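Insect group II chitinase (Ostrinia furnacalis, PDB 5Y2A) hydrolyses the beta-1,4-glycosidic bonds of chitin as a glycoside hydrolase family 18 enzyme, probably during turnover of the insect's chitinous tissues. Local coordinates at residues 280-285 with 315-320; 362-367 with 373-378. All coordinates share one frame; numbering follows the deposited sequence.

Contact 1: 280-285 with 315-320; sequences GFLSFY and QWVSFD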
loop_
_atom_site.group_PDB
_atom_site.type_symbol
_atom_site.label_atom_id
_atom_site.label_comp_id
_atom_site.label_asym_id
_atom_site.label_seq_id
_atom_site.Cartn_x
_atom_site.Cartn_y
_atom_site.Cartn_z
ATOM N N GLY A 280 8.542 3.182 3.472
ATOM C CA GLY A 280 9.308 3.503 2.282
ATOM C C GLY A 280 9.245 4.953 1.855
ATOM O O GLY A 280 9.966 5.336 0.928
ATOM N N PHE A 281 8.483 5.785 2.565
ATOM C CA PHE A 281 8.152 7.131 2.129
ATOM C C PHE A 281 8.149 8.043 3.350
ATOM O O PHE A 281 7.631 7.667 4.404
ATOM C CB PHE A 281 6.778 7.112 1.428
ATOM C CG PHE A 281 6.289 8.450 0.969
ATOM C CD1 PHE A 281 5.618 9.302 1.837
ATOM C CD2 PHE A 281 6.446 8.836 -0.353
ATOM C CE1 PHE A 281 5.150 10.529 1.406
ATOM C CE2 PHE A 281 5.976 10.066 -0.792
ATOM C CZ PHE A 281 5.327 10.909 0.089
ATOM N N LEU A 282 8.751 9.226 3.218
ATOM C CA LEU A 282 8.685 10.253 4.258
ATOM C C LEU A 282 8.582 11.613 3.586
ATOM O O LEU A 282 9.337 11.898 2.652
ATOM C CB LEU A 282 9.922 10.226 5.176
ATOM C CG LEU A 282 10.148 9.015 6.092
ATOM C CD1 LEU A 282 11.528 9.087 6.750
ATOM C CD2 LEU A 282 9.053 8.923 7.156
ATOM N N SER A 283 7.651 12.443 4.055
ATOM C CA SER A 283 7.571 13.810 3.560
ATOM C C SER A 283 8.808 14.589 3.986
ATOM O O SER A 283 9.518 14.211 4.923
ATOM C CB SER A 283 6.319 14.509 4.095
ATOM O OG SER A 283 6.448 14.769 5.490
ATOM N N PHE A 284 9.060 15.696 3.290
ATOM C CA PHE A 284 10.179 16.544 3.682
ATOM C C PHE A 284 10.035 17.006 5.127
ATOM O O PHE A 284 11.021 17.035 5.870
ATOM C CB PHE A 284 10.308 17.750 2.748
ATOM C CG PHE A 284 11.499 18.628 3.069
ATOM C CD1 PHE A 284 12.791 18.114 3.017
ATOM C CD2 PHE A 284 11.324 19.949 3.450
ATOM C CE1 PHE A 284 13.886 18.908 3.321
ATOM C CE2 PHE A 284 12.421 20.753 3.756
ATOM C CZ PHE A 284 13.701 20.229 3.692
ATOM N N TYR A 285 8.812 17.349 5.554
ATOM C CA TYR A 285 8.651 17.827 6.924
ATOM C C TYR A 285 8.844 16.703 7.940
ATOM O O TYR A 285 9.346 16.953 9.043
ATOM C CB TYR A 285 7.295 18.526 7.110
ATOM C CG TYR A 285 6.040 17.700 6.885
ATOM C CD1 TYR A 285 5.535 16.874 7.888
ATOM C CD2 TYR A 285 5.332 17.791 5.693
ATOM C CE1 TYR A 285 4.371 16.130 7.690
ATOM C CE2 TYR A 285 4.166 17.055 5.487
ATOM C CZ TYR A 285 3.692 16.231 6.496
ATOM O OH TYR A 285 2.535 15.501 6.299
ATOM N N GLN A 315 17.737 3.019 9.953
ATOM C CA GLN A 315 16.851 3.793 9.078
ATOM C C GLN A 315 17.680 4.728 8.204
ATOM O O GLN A 315 18.713 5.250 8.636
ATOM C CB GLN A 315 15.850 4.601 9.898
ATOM C CG GLN A 315 14.901 3.763 10.751
ATOM C CD GLN A 315 14.077 2.811 9.909
ATOM O OE1 GLN A 315 13.148 3.226 9.212
ATOM N NE2 GLN A 315 14.427 1.531 9.947
ATOM N N TRP A 316 17.196 4.964 6.990
ATOM C CA TRP A 316 17.973 5.627 5.945
ATOM C C TRP A 316 16.995 6.234 4.950
ATOM O O TRP A 316 16.175 5.508 4.386
ATOM C CB TRP A 316 18.876 4.597 5.267
ATOM C CG TRP A 316 20.030 5.093 4.439
ATOM C CD1 TRP A 316 21.349 5.067 4.786
ATOM C CD2 TRP A 316 19.979 5.599 3.094
ATOM N NE1 TRP A 316 22.120 5.553 3.754
ATOM C CE2 TRP A 316 21.304 5.886 2.705
ATOM C CE3 TRP A 316 18.937 5.850 2.186
ATOM C CZ2 TRP A 316 21.620 6.424 1.452
ATOM C CZ3 TRP A 316 19.250 6.373 0.940
ATOM C CH2 TRP A 316 20.584 6.659 0.583
ATOM N N VAL A 317 17.064 7.547 4.730
ATOM C CA VAL A 317 16.142 8.205 3.807
ATOM C C VAL A 317 16.917 9.220 2.975
ATOM O O VAL A 317 17.663 10.040 3.518
ATOM C CB VAL A 317 14.962 8.875 4.544
ATOM C CG1 VAL A 317 15.442 9.927 5.553
ATOM C CG2 VAL A 317 13.948 9.469 3.552
ATOM N N SER A 318 16.744 9.162 1.658
ATOM C CA SER A 318 17.352 10.111 0.737
ATOM C C SER A 318 16.304 11.099 0.239
ATOM O O SER A 318 15.141 10.744 0.057
ATOM C CB SER A 318 17.984 9.387 -0.450
ATOM O OG SER A 318 17.026 8.569 -1.112
ATOM N N PHE A 319 16.724 12.338 -0.000
ATOM C CA PHE A 319 15.766 13.407 -0.271
ATOM C C PHE A 319 16.508 14.607 -0.840
ATOM O O PHE A 319 17.735 14.707 -0.742
ATOM C CB PHE A 319 15.023 13.806 1.010
ATOM C CG PHE A 319 15.939 14.297 2.105
ATOM C CD1 PHE A 319 16.626 13.397 2.919
ATOM C CD2 PHE A 319 16.121 15.658 2.316
ATOM C CE1 PHE A 319 17.482 13.851 3.916
ATOM C CE2 PHE A 319 16.966 16.116 3.318
ATOM C CZ PHE A 319 17.644 15.210 4.116
ATOM N N ASP A 320 15.741 15.537 -1.413
ATOM C CA ASP A 320 16.257 16.838 -1.818
ATOM C C ASP A 320 15.954 17.857 -0.726
ATOM O O ASP A 320 14.818 17.941 -0.247
ATOM C CB ASP A 320 15.650 17.299 -3.147
ATOM C CG ASP A 320 16.266 16.605 -4.341
ATOM O OD1 ASP A 320 17.264 15.886 -4.152
ATOM O OD2 ASP A 320 15.759 16.778 -5.471
#

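Contact 2: 362-367 with 373-378; sequences LLTTIN and KEAPPP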
loop_
_atom_site.group_PDB
_atom_site.type_symbol
_atom_site.label_atom_id
_atom_site.label_comp_id
_atom_site.label_asym_id
_atom_site.label_seq_id
_atom_site.Cartn_x
_atom_site.Cartn_y
_atom_site.Cartn_z
ATOM N N LEU A 362 10.775 24.478 0.295
ATOM C CA LEU A 362 11.219 23.924 -0.981
ATOM C C LEU A 362 10.567 24.647 -2.155
ATOM O O LEU A 362 11.239 25.015 -3.124
ATOM C CB LEU A 362 10.927 22.423 -1.037
ATOM C CG LEU A 362 11.644 21.528 -0.015
ATOM C CD1 LEU A 362 11.246 20.061 -0.211
ATOM C CD2 LEU A 362 13.166 21.678 -0.078
ATOM N N LEU A 363 9.253 24.866 -2.085
ATOM C CA LEU A 363 8.572 25.542 -3.185
ATOM C C LEU A 363 8.989 27.007 -3.280
ATOM O O LEU A 363 9.095 27.562 -4.381
ATOM C CB LEU A 363 7.057 25.414 -3.015
ATOM C CG LEU A 363 6.186 25.950 -4.152
ATOM C CD1 LEU A 363 6.484 25.213 -5.448
ATOM C CD2 LEU A 363 4.713 25.826 -3.784
ATOM N N THR A 364 9.210 27.657 -2.140
ATOM C CA THR A 364 9.675 29.042 -2.155
ATOM C C THR A 364 11.047 29.155 -2.812
ATOM O O THR A 364 11.301 30.089 -3.586
ATOM C CB THR A 364 9.709 29.586 -0.727
ATOM O OG1 THR A 364 8.382 29.565 -0.191
ATOM C CG2 THR A 364 10.245 31.010 -0.696
ATOM N N THR A 365 11.940 28.207 -2.519
ATOM C CA THR A 365 13.261 28.196 -3.141
ATOM C C THR A 365 13.168 28.098 -4.662
ATOM O O THR A 365 13.890 28.804 -5.382
ATOM C CB THR A 365 14.086 27.040 -2.569
ATOM O OG1 THR A 365 14.327 27.272 -1.173
ATOM C CG2 THR A 365 15.405 26.907 -3.301
ATOM N N ILE A 366 12.282 27.236 -5.174
ATOM C CA ILE A 366 12.119 27.102 -6.622
ATOM C C ILE A 366 11.568 28.393 -7.232
ATOM O O ILE A 366 12.010 28.827 -8.306
ATOM C CB ILE A 366 11.230 25.880 -6.939
ATOM C CG1 ILE A 366 11.972 24.587 -6.561
ATOM C CG2 ILE A 366 10.823 25.871 -8.408
ATOM C CD1 ILE A 366 11.130 23.316 -6.636
ATOM N N ASN A 367 10.602 29.030 -6.562
ATOM C CA ASN A 367 10.044 30.287 -7.065
ATOM C C ASN A 367 11.076 31.407 -7.058
ATOM O O ASN A 367 11.066 32.279 -7.936
ATOM C CB ASN A 367 8.837 30.694 -6.232
ATOM C CG ASN A 367 7.581 30.017 -6.695
ATOM O OD1 ASN A 367 6.843 30.550 -7.520
ATOM N ND2 ASN A 367 7.339 28.821 -6.182
ATOM N N LYS A 373 11.196 35.620 -7.026
ATOM C CA LYS A 373 10.615 35.924 -5.725
ATOM C C LYS A 373 11.740 36.126 -4.720
ATOM O O LYS A 373 12.599 35.254 -4.562
ATOM C CB LYS A 373 9.710 34.777 -5.277
ATOM C CG LYS A 373 8.616 34.392 -6.271
ATOM C CD LYS A 373 7.470 35.382 -6.376
ATOM C CE LYS A 373 6.395 34.812 -7.295
ATOM N NZ LYS A 373 5.237 35.727 -7.499
ATOM N N GLU A 374 11.764 37.257 -4.025
ATOM C CA GLU A 374 12.783 37.488 -3.011
ATOM C C GLU A 374 12.513 36.432 -1.938
ATOM O O GLU A 374 11.395 36.130 -1.621
ATOM C CB GLU A 374 12.830 38.933 -2.468
ATOM C CG GLU A 374 13.032 40.027 -3.497
ATOM C CD GLU A 374 13.515 41.366 -2.931
ATOM O OE1 GLU A 374 13.355 41.616 -1.736
ATOM O OE2 GLU A 374 14.048 42.159 -3.700
ATOM N N ALA A 375 13.568 35.899 -1.352
ATOM C CA ALA A 375 13.452 34.756 -0.459
ATOM C C ALA A 375 14.632 34.746 0.498
ATOM O O ALA A 375 15.693 35.305 0.190
ATOM C CB ALA A 375 13.400 33.440 -1.246
ATOM N N PRO A 376 14.487 34.110 1.658
ATOM C CA PRO A 376 15.646 33.853 2.523
ATOM C C PRO A 376 16.581 32.843 1.884
ATOM O O PRO A 376 16.195 32.148 0.930
ATOM C CB PRO A 376 15.006 33.291 3.802
ATOM C CG PRO A 376 13.728 32.675 3.334
ATOM C CD PRO A 376 13.238 33.582 2.239
ATOM N N PRO A 377 17.813 32.718 2.376
ATOM C CA PRO A 377 18.742 31.734 1.808
ATOM C C PRO A 377 18.270 30.320 2.094
ATOM O O PRO A 377 17.372 30.115 2.926
ATOM C CB PRO A 377 20.061 32.036 2.539
ATOM C CG PRO A 377 19.628 32.612 3.842
ATOM C CD PRO A 377 18.407 33.430 3.524
ATOM N N PRO A 378 18.838 29.319 1.418
ATOM C CA PRO A 378 18.474 27.935 1.730
ATOM C C PRO A 378 18.834 27.630 3.169
ATOM O O PRO A 378 19.869 28.070 3.674
ATOM C CB PRO A 378 19.323 27.115 0.748
ATOM C CG PRO A 378 19.605 28.077 -0.377
ATOM C CD PRO A 378 19.860 29.367 0.360
#

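Contact 1: 280-285 with 315-320
Asp320 O, a backbone carbonyl oxygen, sits obliquely against the CD1-CE1 bond of Phe284, 3.8 Å from each of the two carbons, and Leu362 packs against the same oxygen. The carboxylate of Asp320 leads elsewhere: OD2 forms a salt bridge with Lys328 of helix 322-334, a mate for a buried charge. Phe319 meets Phe284 with one corner of its ring. Its CD2 comes in at the edge of the Phe284 ring, near the plane and 4.1 Å from CE1, while CE1 itself approaches Phe319 obliquely, so the rings touch without stacking. With CG anti to the backbone N (chi1 -177°), Phe284 swings its ring across to the chain at 319-320. Were Phe284 an alanine, the ring would be lost and a gap would probably open between Phe319, Asp320 O and Leu362, leaving Phe319 CD2 without the ring edge it rests on. Strands 281-283 and 315-318 both run antiparallel to strand 241-254 and bond to opposite edges of it, which explains why no hydrogen bond passes directly between them. They belong to the alpha+beta insertion that many family 18 chitinases carry on the TIM barrel. Leu282 and Val317 bridge the intervening strand, their side chains set at about a right angle, with Leu282 CD1 4.0 Å from Val317 CG2; branched aliphatic groups suit this buried, wholly apolar meeting. Ile287 of helix 284-292 touches Leu282, Val317 and Phe319 alike. Ser283 suits the start of that helix: its side chain caps a backbone N of the first turn, and its own N bonds to Glu286 OE1, in the manner of a capping box.

Contact 2: 362-367 with 373-378
Helix 361-371 supplies residues 362-367, and the chain then doubles back so that 373-378 runs antiparallel to it as an extended segment with no regular secondary structure. The closest approach of the two backbones is at Asn367 and Lys373, whose CA atoms are 5.8 Å apart; at Thr364 and Ala375 the CA separation is 7.1 Å. One weak hydrogen bond spans the gap, from Lys373 N to Asn367 O at 3.5 Å. Alongside it, Lys373 CG rests 3.7 Å from Asn367 CB. The lysine chain bends at chi2 (-73°), and only its aliphatic base is used here, the rest leading away from the helix. Asn367 turns its amide back along its own helix: ND2 donates to Leu363 O at 2.8 Å, almost straight at 174°. That oxygen also accepts from Asn367 N on the opposite face of its carbonyl plane. ND2 further reaches Leu31 O, and OD1 is bonded to Arg371 NH1, so the buried amide is satisfied at both ends. Farther along, Thr364 CG2 meets Ala375 CB at 4.0 Å, while Thr364 OG1 bonds to Ala360 O; threonine thus serves both the apolar seam and the helix backbone. Pro376 to Pro378 follow in polyproline II conformation, and Pro378 touches helix 322-334. The Cys357-Cys379 disulfide ties the returning tail to the chain just before the helix, which occupies the position of the last helix of the family 18 TIM barrel.

Overall arrangement
Contact 1 closes before contact 2 opens along the chain, and their centres lie about 21 Å apart. They nevertheless meet through Leu362, whose CD1 is 3.6 Å from Phe284 CG. Strand 241-254 is common ground: it pairs with the two strands of contact 1, while its residues Val245 and Phe247 receive Ile366, Leu362 and Leu363 of helix 361-371. Helix 322-334 is a second shared element: its Lys328 pairs with Asp320 of contact 1, and Pro378 of contact 2 packs on it. Through Leu362 and strand 241-254, the alpha+beta insertion of contact 1 packs directly against the barrel's C-terminal helix, along which contact 2 lays the tail of the chain.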